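Local coordinates for protein porin (PDB 3PRN) that forms, as a homotrimer, channels in the bacterial outer membrane for passive diffusion of small hydrophilic solutes up to about 0.6 kDa, at residues A[50-56]-A[117-121]; A[7-13]-A[25-31]; A[107-111]-A[220-225]. The protein carries 1 engineered substitution. All coordinates share one frame; numbering follows the deposited sequence. Where two conformers were deposited one is given.

Contact 1: A[50-56]-A[117-121]. With C8E ((hydroxyethyloxy)tri(ethyloxy)octane), chain C.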
loop_
_atom_site.group_PDB
_atom_site.type_symbol
_atom_site.label_atom_id
_atom_site.label_comp_id
_atom_site.label_asym_id
_atom_site.label_seq_id
_atom_site.Cartn_x
_atom_site.Cartn_y
_atom_site.Cartn_z
ATOM N N LYS A 50 -5.659 -5.432 -11.395
ATOM C CA LYS A 50 -5.231 -6.010 -10.143
ATOM C C LYS A 50 -3.863 -5.466 -9.709
ATOM O O LYS A 50 -2.973 -5.147 -10.518
ATOM C CB LYS A 50 -5.239 -7.502 -10.242
ATOM C CG LYS A 50 -3.894 -8.216 -10.179
ATOM C CD LYS A 50 -4.061 -9.692 -9.763
ATOM C CE LYS A 50 -3.250 -10.671 -10.616
ATOM N NZ LYS A 50 -3.544 -12.084 -10.321
ATOM N N LEU A 51 -3.758 -5.387 -8.394
ATOM C CA LEU A 51 -2.535 -4.943 -7.743
ATOM C C LEU A 51 -2.225 -6.003 -6.651
ATOM O O LEU A 51 -3.179 -6.508 -6.004
ATOM C CB LEU A 51 -2.711 -3.575 -7.117
ATOM C CG LEU A 51 -1.479 -2.886 -6.576
ATOM C CD1 LEU A 51 -0.538 -2.470 -7.699
ATOM C CD2 LEU A 51 -1.855 -1.660 -5.762
ATOM N N ARG A 52 -0.961 -6.292 -6.388
ATOM C CA ARG A 52 -0.582 -7.195 -5.298
ATOM C C ARG A 52 0.332 -6.486 -4.278
ATOM O O ARG A 52 1.231 -5.685 -4.643
ATOM C CB ARG A 52 0.187 -8.411 -5.857
ATOM C CG ARG A 52 0.688 -9.422 -4.840
ATOM C CD ARG A 52 1.091 -10.745 -5.516
ATOM N NE ARG A 52 -0.155 -11.411 -6.070
ATOM C CZ ARG A 52 -0.079 -12.523 -6.799
ATOM N NH1 ARG A 52 1.128 -13.103 -7.069
ATOM N NH2 ARG A 52 -1.166 -13.127 -7.245
ATOM N N MET A 53 0.151 -6.763 -2.998
ATOM C CA MET A 53 0.997 -6.295 -1.909
ATOM C C MET A 53 1.456 -7.593 -1.210
ATOM O O MET A 53 0.664 -8.366 -0.705
ATOM C CB MET A 53 0.281 -5.403 -0.881
ATOM C CG MET A 53 -0.089 -4.052 -1.577
ATOM S SD MET A 53 -1.025 -3.030 -0.342
ATOM C CE MET A 53 0.400 -2.398 0.542
ATOM N N GLN A 54 2.750 -7.931 -1.393
ATOM C CA GLN A 54 3.274 -9.142 -0.806
ATOM C C GLN A 54 4.515 -8.846 0.032
ATOM O O GLN A 54 5.380 -8.120 -0.456
ATOM C CB GLN A 54 3.663 -10.142 -1.885
ATOM C CG GLN A 54 4.139 -11.506 -1.338
ATOM C CD GLN A 54 4.379 -12.445 -2.517
ATOM O OE1 GLN A 54 3.389 -12.706 -3.249
ATOM N NE2 GLN A 54 5.597 -12.921 -2.715
ATOM N N TRP A 55 4.548 -9.426 1.223
ATOM C CA TRP A 55 5.690 -9.300 2.103
ATOM C C TRP A 55 6.243 -10.724 2.347
ATOM O O TRP A 55 5.468 -11.681 2.564
ATOM C CB TRP A 55 5.247 -8.673 3.468
ATOM C CG TRP A 55 6.408 -8.651 4.449
ATOM C CD1 TRP A 55 7.373 -7.684 4.568
ATOM C CD2 TRP A 55 6.704 -9.651 5.440
ATOM N NE1 TRP A 55 8.235 -8.015 5.571
ATOM C CE2 TRP A 55 7.874 -9.223 6.119
ATOM C CE3 TRP A 55 6.143 -10.881 5.780
ATOM C CZ2 TRP A 55 8.479 -9.988 7.122
ATOM C CZ3 TRP A 55 6.718 -11.640 6.790
ATOM C CH2 TRP A 55 7.907 -11.174 7.461
ATOM N N ASP A 56 7.550 -10.850 2.328
ATOM C CA ASP A 56 8.255 -12.066 2.695
ATOM C C ASP A 56 9.295 -11.779 3.783
ATOM O O ASP A 56 9.878 -10.709 3.831
ATOM C CB ASP A 56 8.980 -12.675 1.456
ATOM C CG ASP A 56 7.947 -13.277 0.471
ATOM O OD1 ASP A 56 7.639 -14.460 0.623
ATOM O OD2 ASP A 56 7.509 -12.565 -0.454
ATOM N N TYR A 117 4.544 -13.372 -14.012
ATOM C CA TYR A 117 3.977 -12.249 -13.253
ATOM C C TYR A 117 4.915 -11.773 -12.132
ATOM O O TYR A 117 5.375 -12.589 -11.337
ATOM C CB TYR A 117 2.674 -12.752 -12.599
ATOM C CG TYR A 117 1.898 -11.698 -11.838
ATOM C CD1 TYR A 117 1.228 -10.684 -12.482
ATOM C CD2 TYR A 117 1.873 -11.742 -10.447
ATOM C CE1 TYR A 117 0.502 -9.716 -11.759
ATOM C CE2 TYR A 117 1.139 -10.791 -9.710
ATOM C CZ TYR A 117 0.462 -9.801 -10.369
ATOM O OH TYR A 117 -0.243 -8.851 -9.643
ATOM N N ASN A 118 5.131 -10.466 -12.016
ATOM C CA ASN A 118 6.081 -9.981 -10.979
ATOM C C ASN A 118 5.296 -9.626 -9.727
ATOM O O ASN A 118 4.483 -8.661 -9.768
ATOM C CB ASN A 118 6.831 -8.740 -11.501
ATOM C CG ASN A 118 7.634 -9.119 -12.758
ATOM O OD1 ASN A 118 8.414 -10.060 -12.707
ATOM N ND2 ASN A 118 7.452 -8.375 -13.831
ATOM N N SER A 119 5.501 -10.364 -8.656
ATOM C CA SER A 119 4.716 -10.130 -7.456
ATOM C C SER A 119 5.086 -8.878 -6.687
ATOM O O SER A 119 4.223 -8.450 -5.888
ATOM C CB SER A 119 4.783 -11.323 -6.490
ATOM O OG SER A 119 4.026 -12.402 -6.981
ATOM N N LYS A 120 6.264 -8.325 -6.881
ATOM C CA LYS A 120 6.745 -7.211 -6.120
ATOM C C LYS A 120 7.435 -6.153 -6.973
ATOM O O LYS A 120 7.667 -6.446 -8.154
ATOM C CB LYS A 120 7.875 -7.730 -5.178
ATOM C CG LYS A 120 7.257 -8.654 -4.115
ATOM C CD LYS A 120 8.355 -9.010 -3.113
ATOM C CE LYS A 120 7.787 -9.905 -2.036
ATOM N NZ LYS A 120 8.828 -10.419 -1.119
ATOM N N TYR A 121 7.789 -5.039 -6.375
ATOM C CA TYR A 121 8.514 -3.975 -7.052
ATOM C C TYR A 121 9.946 -4.516 -7.316
ATOM O O TYR A 121 10.330 -5.565 -6.768
ATOM C CB TYR A 121 8.547 -2.739 -6.151
ATOM C CG TYR A 121 9.509 -2.893 -4.958
ATOM C CD1 TYR A 121 10.867 -2.586 -5.043
ATOM C CD2 TYR A 121 9.022 -3.350 -3.753
ATOM C CE1 TYR A 121 11.719 -2.691 -3.953
ATOM C CE2 TYR A 121 9.845 -3.489 -2.646
ATOM C CZ TYR A 121 11.185 -3.151 -2.747
ATOM O OH TYR A 121 11.991 -3.330 -1.623
HETATM C C1 C8E C . 7.281 2.707 -5.046
HETATM C C2 C8E C . 7.154 1.494 -4.250
HETATM C C3 C8E C . 8.182 1.408 -3.211
HETATM C C4 C8E C . 9.238 0.566 -3.775
HETATM C C5 C8E C . 10.451 1.432 -3.723
HETATM C C6 C8E C . 11.419 0.868 -2.841
HETATM C C7 C8E C . 12.614 1.447 -3.384
HETATM C C8 C8E C . 13.768 1.149 -2.517
HETATM O O9 C8E C . 15.074 1.069 -3.114
HETATM C C10 C8E C . 15.717 2.312 -3.337
HETATM C C11 C8E C . 17.075 2.009 -3.920
HETATM O O12 C8E C . 17.868 1.120 -3.073
HETATM C C13 C8E C . 17.861 -0.331 -3.335
HETATM C C14 C8E C . 17.177 -1.357 -2.379
HETATM O O15 C8E C . 17.559 -2.733 -2.035
HETATM C C16 C8E C . 16.705 -3.721 -2.649
HETATM C C17 C8E C . 15.243 -3.835 -2.195
HETATM O O18 C8E C . 14.277 -4.809 -2.529
HETATM C C19 C8E C . 14.524 -6.228 -2.376
HETATM C C20 C8E C . 13.446 -7.048 -1.470
HETATM O O21 C8E C . 14.122 -7.618 -0.339
HETATM O O HOH W 1 -0.644 -6.573 -10.895
HETATM O O HOH W 2 3.920 -6.662 -3.669
HETATM O O HOH W 3 5.864 -14.567 -5.327
#
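Tyr117 CE2 comes over one face of the Arg52 guanidinium, 3.5 Å from NH1; the two planes stand 71° apart, so the ring meets the charge with its edge. At the guanidinium's own edge, in its plane, NH1 donates to Ser119 OG (3.0 Å). The face of the Tyr117 ring receives a cation-pi contact from Lys50, whose NZ lies 5.0 Å from the ring centroid, and C4 of a bound detergent, C8E, lies over one face of the Tyr121 ring. Arg52 NE is bound to Asn34, and Tyr117 OH accepts from Asn67 and donates to a water bridging to Lys50 O. These pairs fasten the long loop between strands 78-83 and 131-138, which folds into the porin barrel and narrows its channel, to the inner side of strand 46-56. Long polar residues suit this wall by reaching across to irregular backbone. With CG beside its backbone N (chi1 -68°) and the chain extended, Lys120 carries NZ to Asp56 OD2 in a salt bridge of 2.6 Å, on the anti side, somewhat out of the carboxylate plane; Asp59 is its second acid. The syn lone pair of OD2 is used by Gln54 NE2 (3.0 Å), while Gln54 OE1 is held by Arg32.

Contact 2: A[7-13]-A[25-31]; sequences YGRFGLQ and TIISSRL. With MG (magnesium ion), chain B.
Arg9 and Arg30 form a hydrogen-bonded pair in the first antiparallel hairpin of the barrel, strands 2-15 and 25-39. Arg9 N donates to Arg30 O (3.1 Å), and Arg30 N returns the bond to Arg9 O. Their side chains run alongside each other on one face of the sheet and end in stacked guanidinium groups, centres 3.9 Å apart and planes 25° from parallel, with Arg9 NH2 over the centre of Arg30. Acids nearby probably ease this meeting of like charges: Arg30 NE is salt-bridged to Asp56, and Arg9 touches Glu103. Tyr7 OH accepts from Arg30 NH1 (3.1 Å, 163°) at the guanidinium edge; the bend at chi3 of Arg30 (-66°) swings NH1 toward the tyrosine hydroxyl. A leucine in place of Arg30 would probably leave Asp56 OD1 without its salt bridge, Tyr7 OH without this donor, and the Arg9 guanidinium without its stacking partner. As expected of a porin wall, this polar face lines the channel; the other is mostly apolar, with Phe10, Leu12, Ile27 and Leu31 beside the small Ser29, and Phe10, Ile27 and Leu31 pack on a neighbouring subunit. On the polar face Ser28 OG binds a magnesium ion at 2.1 Å and is hydrogen-bonded to Glu103; Asp57 and three waters complete the ligands. One of these waters also donates to Ser29 O (3.0 Å). Leu12 CD2 lies 3.9 Å from Ile27 CG1.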
loop_
_atom_site.group_PDB
_atom_site.type_symbol
_atom_site.label_atom_id
_atom_site.label_comp_id
_atom_site.label_asym_id
_atom_site.label_seq_id
_atom_site.Cartn_x
_atom_site.Cartn_y
_atom_site.Cartn_z
ATOM N N TYR A 7 -3.568 -14.623 1.321
ATOM C CA TYR A 7 -3.208 -15.737 2.185
ATOM C C TYR A 7 -2.031 -15.343 3.071
ATOM O O TYR A 7 -1.298 -14.390 2.796
ATOM C CB TYR A 7 -2.851 -16.987 1.395
ATOM C CG TYR A 7 -1.584 -17.044 0.585
ATOM C CD1 TYR A 7 -0.342 -17.152 1.191
ATOM C CD2 TYR A 7 -1.661 -16.990 -0.807
ATOM C CE1 TYR A 7 0.823 -17.205 0.414
ATOM C CE2 TYR A 7 -0.524 -17.050 -1.608
ATOM C CZ TYR A 7 0.707 -17.159 -0.983
ATOM O OH TYR A 7 1.853 -17.234 -1.751
ATOM N N GLY A 8 -1.950 -16.031 4.221
ATOM C CA GLY A 8 -0.794 -15.881 5.073
ATOM C C GLY A 8 -0.212 -17.333 5.191
ATOM O O GLY A 8 -0.964 -18.308 5.032
ATOM N N ARG A 9 1.096 -17.394 5.387
ATOM C CA ARG A 9 1.721 -18.701 5.649
ATOM C C ARG A 9 2.899 -18.460 6.579
ATOM O O ARG A 9 3.591 -17.430 6.457
ATOM C CB ARG A 9 2.100 -19.462 4.396
ATOM C CG ARG A 9 3.379 -18.960 3.711
ATOM C CD ARG A 9 3.564 -19.659 2.357
ATOM N NE ARG A 9 4.825 -19.253 1.787
ATOM C CZ ARG A 9 5.150 -19.416 0.487
ATOM N NH1 ARG A 9 4.329 -19.961 -0.366
ATOM N NH2 ARG A 9 6.365 -18.984 0.155
ATOM N N PHE A 10 3.172 -19.455 7.433
ATOM C CA PHE A 10 4.391 -19.337 8.266
ATOM C C PHE A 10 4.833 -20.744 8.677
ATOM O O PHE A 10 3.970 -21.642 8.724
ATOM C CB PHE A 10 4.128 -18.410 9.467
ATOM C CG PHE A 10 3.078 -18.877 10.438
ATOM C CD1 PHE A 10 3.380 -19.824 11.393
ATOM C CD2 PHE A 10 1.783 -18.378 10.418
ATOM C CE1 PHE A 10 2.429 -20.294 12.292
ATOM C CE2 PHE A 10 0.852 -18.817 11.347
ATOM C CZ PHE A 10 1.156 -19.764 12.269
ATOM N N GLY A 11 6.094 -20.955 9.008
ATOM C CA GLY A 11 6.531 -22.295 9.396
ATOM C C GLY A 11 8.075 -22.236 9.505
ATOM O O GLY A 11 8.666 -21.152 9.608
ATOM N N LEU A 12 8.666 -23.411 9.463
ATOM C CA LEU A 12 10.098 -23.574 9.614
ATOM C C LEU A 12 10.675 -24.008 8.255
ATOM O O LEU A 12 10.075 -24.834 7.567
ATOM C CB LEU A 12 10.399 -24.687 10.647
ATOM C CG LEU A 12 9.940 -24.356 12.072
ATOM C CD1 LEU A 12 9.982 -25.627 12.929
ATOM C CD2 LEU A 12 10.806 -23.268 12.681
ATOM N N GLN A 13 11.795 -23.397 7.930
ATOM C CA GLN A 13 12.490 -23.674 6.679
ATOM C C GLN A 13 13.962 -23.996 7.027
ATOM O O GLN A 13 14.652 -23.168 7.594
ATOM C CB GLN A 13 12.449 -22.453 5.775
ATOM C CG GLN A 13 13.074 -22.698 4.397
ATOM C CD GLN A 13 13.563 -21.382 3.810
ATOM O OE1 GLN A 13 14.654 -20.937 4.129
ATOM N NE2 GLN A 13 12.740 -20.658 3.023
ATOM N N THR A 25 18.130 -23.271 10.248
ATOM C CA THR A 25 16.671 -23.254 10.333
ATOM C C THR A 25 16.140 -21.859 10.628
ATOM O O THR A 25 16.607 -21.198 11.589
ATOM C CB THR A 25 16.218 -24.241 11.433
ATOM O OG1 THR A 25 16.464 -25.605 11.022
ATOM C CG2 THR A 25 14.693 -24.172 11.647
ATOM N N ILE A 26 15.253 -21.322 9.784
ATOM C CA ILE A 26 14.659 -20.024 10.124
ATOM C C ILE A 26 13.103 -20.113 10.101
ATOM O O ILE A 26 12.567 -21.101 9.622
ATOM C CB ILE A 26 15.055 -18.903 9.146
ATOM C CG1 ILE A 26 14.541 -19.232 7.748
ATOM C CG2 ILE A 26 16.547 -18.639 9.210
ATOM C CD1 ILE A 26 14.725 -18.116 6.751
ATOM N N ILE A 27 12.438 -19.089 10.616
ATOM C CA ILE A 27 10.966 -19.009 10.478
ATOM C C ILE A 27 10.663 -18.242 9.215
ATOM O O ILE A 27 10.992 -17.028 9.117
ATOM C CB ILE A 27 10.279 -18.343 11.664
ATOM C CG1 ILE A 27 10.395 -19.374 12.833
ATOM C CG2 ILE A 27 8.809 -18.016 11.438
ATOM C CD1 ILE A 27 10.197 -18.690 14.168
ATOM N N SER A 28 10.166 -18.920 8.199
ATOM C CA SER A 28 9.911 -18.282 6.918
ATOM C C SER A 28 8.401 -18.031 6.814
ATOM O O SER A 28 7.617 -18.964 7.009
ATOM C CB SER A 28 10.372 -19.179 5.765
ATOM O OG SER A 28 9.971 -18.655 4.518
ATOM N N SER A 29 8.048 -16.837 6.347
ATOM C CA SER A 29 6.621 -16.505 6.284
ATOM C C SER A 29 6.337 -15.521 5.172
ATOM O O SER A 29 7.252 -14.873 4.651
ATOM C CB SER A 29 6.200 -15.940 7.657
ATOM O OG SER A 29 6.942 -14.797 7.947
ATOM N N ARG A 30 5.055 -15.460 4.793
ATOM C CA ARG A 30 4.684 -14.586 3.659
ATOM C C ARG A 30 3.255 -14.074 3.899
ATOM O O ARG A 30 2.396 -14.838 4.328
ATOM C CB ARG A 30 4.713 -15.397 2.360
ATOM C CG ARG A 30 4.026 -14.669 1.179
ATOM C CD ARG A 30 4.079 -15.461 -0.100
ATOM N NE ARG A 30 5.427 -15.615 -0.608
ATOM C CZ ARG A 30 5.720 -16.271 -1.752
ATOM N NH1 ARG A 30 4.788 -16.818 -2.506
ATOM N NH2 ARG A 30 7.002 -16.339 -2.078
ATOM N N LEU A 31 3.018 -12.811 3.595
ATOM C CA LEU A 31 1.654 -12.294 3.601
ATOM C C LEU A 31 1.351 -11.821 2.166
ATOM O O LEU A 31 2.172 -11.019 1.633
ATOM C CB LEU A 31 1.476 -11.172 4.600
ATOM C CG LEU A 31 0.164 -10.371 4.442
ATOM C CD1 LEU A 31 -1.006 -11.300 4.708
ATOM C CD2 LEU A 31 0.144 -9.224 5.434
HETATM MG MG MG B . 10.742 -17.015 3.553
HETATM O O HOH W 4 6.968 -18.329 3.203
HETATM O O HOH W 5 8.641 -16.289 2.411
HETATM O O HOH W 6 11.627 -15.206 2.086
HETATM O O HOH W 7 12.984 -17.231 4.016
#

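Contact 3: A[107-111]-A[220-225]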
loop_
_atom_site.group_PDB
_atom_site.type_symbol
_atom_site.label_atom_id
_atom_site.label_comp_id
_atom_site.label_asym_id
_atom_site.label_seq_id
_atom_site.Cartn_x
_atom_site.Cartn_y
_atom_site.Cartn_z
ATOM N N PHE A 107 12.665 -29.180 -6.714
ATOM C CA PHE A 107 13.811 -29.186 -7.658
ATOM C C PHE A 107 13.326 -29.720 -9.008
ATOM O O PHE A 107 13.990 -29.478 -10.038
ATOM C CB PHE A 107 14.931 -30.066 -7.093
ATOM C CG PHE A 107 15.601 -29.452 -5.890
ATOM C CD1 PHE A 107 16.357 -28.274 -6.086
ATOM C CD2 PHE A 107 15.543 -30.012 -4.635
ATOM C CE1 PHE A 107 17.018 -27.672 -5.006
ATOM C CE2 PHE A 107 16.216 -29.406 -3.580
ATOM C CZ PHE A 107 16.957 -28.248 -3.764
ATOM N N GLY A 108 12.195 -30.406 -9.041
ATOM C CA GLY A 108 11.671 -30.930 -10.302
ATOM C C GLY A 108 10.964 -29.891 -11.158
ATOM O O GLY A 108 10.527 -30.237 -12.275
ATOM N N ASP A 109 10.845 -28.633 -10.681
ATOM C CA ASP A 109 10.292 -27.565 -11.521
ATOM C C ASP A 109 11.365 -27.243 -12.585
ATOM O O ASP A 109 12.564 -27.525 -12.362
ATOM C CB ASP A 109 10.123 -26.318 -10.645
ATOM C CG ASP A 109 8.836 -26.310 -9.830
ATOM O OD1 ASP A 109 7.934 -27.179 -9.984
ATOM O OD2 ASP A 109 8.703 -25.360 -9.004
ATOM N N ALA A 110 11.015 -26.681 -13.701
ATOM C CA ALA A 110 11.922 -26.335 -14.779
ATOM C C ALA A 110 13.106 -25.504 -14.281
ATOM O O ALA A 110 12.933 -24.528 -13.529
ATOM C CB ALA A 110 11.163 -25.532 -15.817
ATOM N N GLN A 111 14.312 -25.841 -14.745
ATOM C CA GLN A 111 15.490 -25.070 -14.340
ATOM C C GLN A 111 15.903 -24.119 -15.471
ATOM O O GLN A 111 17.024 -24.171 -15.979
ATOM C CB GLN A 111 16.666 -26.025 -14.066
ATOM C CG GLN A 111 16.336 -27.086 -13.033
ATOM C CD GLN A 111 16.216 -26.487 -11.646
ATOM O OE1 GLN A 111 17.175 -25.892 -11.162
ATOM N NE2 GLN A 111 15.087 -26.598 -10.979
ATOM N N ALA A 220 21.591 -26.516 -16.856
ATOM C CA ALA A 220 21.015 -27.794 -16.449
ATOM C C ALA A 220 20.816 -28.721 -17.643
ATOM O O ALA A 220 20.843 -29.934 -17.490
ATOM C CB ALA A 220 19.647 -27.508 -15.761
ATOM N N GLY A 221 20.627 -28.159 -18.837
ATOM C CA GLY A 221 20.351 -28.954 -20.032
ATOM C C GLY A 221 18.927 -29.492 -19.936
ATOM O O GLY A 221 18.081 -28.978 -19.148
ATOM N N ASP A 222 18.575 -30.530 -20.670
ATOM C CA ASP A 222 17.271 -31.132 -20.637
ATOM C C ASP A 222 16.984 -31.773 -19.286
ATOM O O ASP A 222 17.889 -32.106 -18.505
ATOM C CB ASP A 222 17.075 -32.128 -21.774
ATOM C CG ASP A 222 17.168 -31.437 -23.138
ATOM O OD1 ASP A 222 17.449 -30.217 -23.280
ATOM O OD2 ASP A 222 16.940 -32.161 -24.143
ATOM N N GLN A 223 15.688 -31.928 -19.019
ATOM C CA GLN A 223 15.302 -32.378 -17.684
ATOM C C GLN A 223 14.052 -33.203 -17.731
ATOM O O GLN A 223 13.097 -32.967 -18.466
ATOM C CB GLN A 223 15.056 -31.044 -16.882
ATOM C CG GLN A 223 14.390 -31.254 -15.524
ATOM C CD GLN A 223 14.239 -29.964 -14.733
ATOM O OE1 GLN A 223 14.341 -28.852 -15.244
ATOM N NE2 GLN A 223 13.976 -30.097 -13.421
ATOM N N VAL A 224 13.973 -34.164 -16.822
ATOM C CA VAL A 224 12.753 -34.967 -16.750
ATOM C C VAL A 224 12.376 -35.062 -15.283
ATOM O O VAL A 224 13.243 -35.225 -14.421
ATOM C CB VAL A 224 13.139 -36.380 -17.270
ATOM C CG1 VAL A 224 12.103 -37.410 -16.876
ATOM C CG2 VAL A 224 13.308 -36.300 -18.787
ATOM N N THR A 225 11.086 -34.915 -15.013
ATOM C CA THR A 225 10.591 -34.991 -13.637
ATOM C C THR A 225 9.412 -35.977 -13.653
ATOM O O THR A 225 8.516 -35.827 -14.488
ATOM C CB THR A 225 10.050 -33.589 -13.183
ATOM O OG1 THR A 225 11.192 -32.726 -13.180
ATOM C CG2 THR A 225 9.430 -33.659 -11.812
#
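Gln223, at the start of barrel strand 223-232, reaches inward to the constriction loop that folds inside the porin barrel, and its amide serves the loop backbone at both ends. Its NE2 donates to Asp109 O (3.1 Å) from above the carbonyl plane, while its OE1 accepts from Gln111 N at 3.1 Å, in the carbonyl plane. A chain extended beyond CG, with CG anti to the backbone N (chi1 169°), gives glutamine the length to do this; a donor and an acceptor on one end match the N-H and C=O groups of an irregular loop. Asp109 O takes a second bond, from Gln111 NE2 (3.0 Å), and the two amide nitrogens approach from opposite faces of its carbonyl plane. Asn215 also donates to Gln223 OE1, and Ser242 is bonded to both Gln223 NE2 and Thr225 OG1. The hydroxyl of Thr225 donates to Gly108 O at 2.7 Å, on a lone pair in the carbonyl plane. Glycine suits position 108, since a CB there would fall only 2.7 Å from Thr225 CG2. Where the turn before the strand passes the loop, a small residue allows close approach: Ala220 CB rests 3.7 Å from Gln111 CB.

In the fold
Contact 2 is the buried one and joins two neighbouring strands of the barrel wall; contacts 1 and 3 are partly buried and hold one long loop to that wall on opposite sides of the chain's centre, about 26 Å apart between centres. The chemistry follows the place: contact 2 adds stacked arginines and a metal site to strand pairing, charged side chains and waters bridge contact 1, and neutral amide and hydroxyl groups meet loop carbonyls and an N-H in contact 3. Contacts 1 and 2 meet through adjacent strands 25-39 and 46-56, where a salt bridge joins them, and both touch the third subunit. Contact 3 lies away from the subunit interfaces.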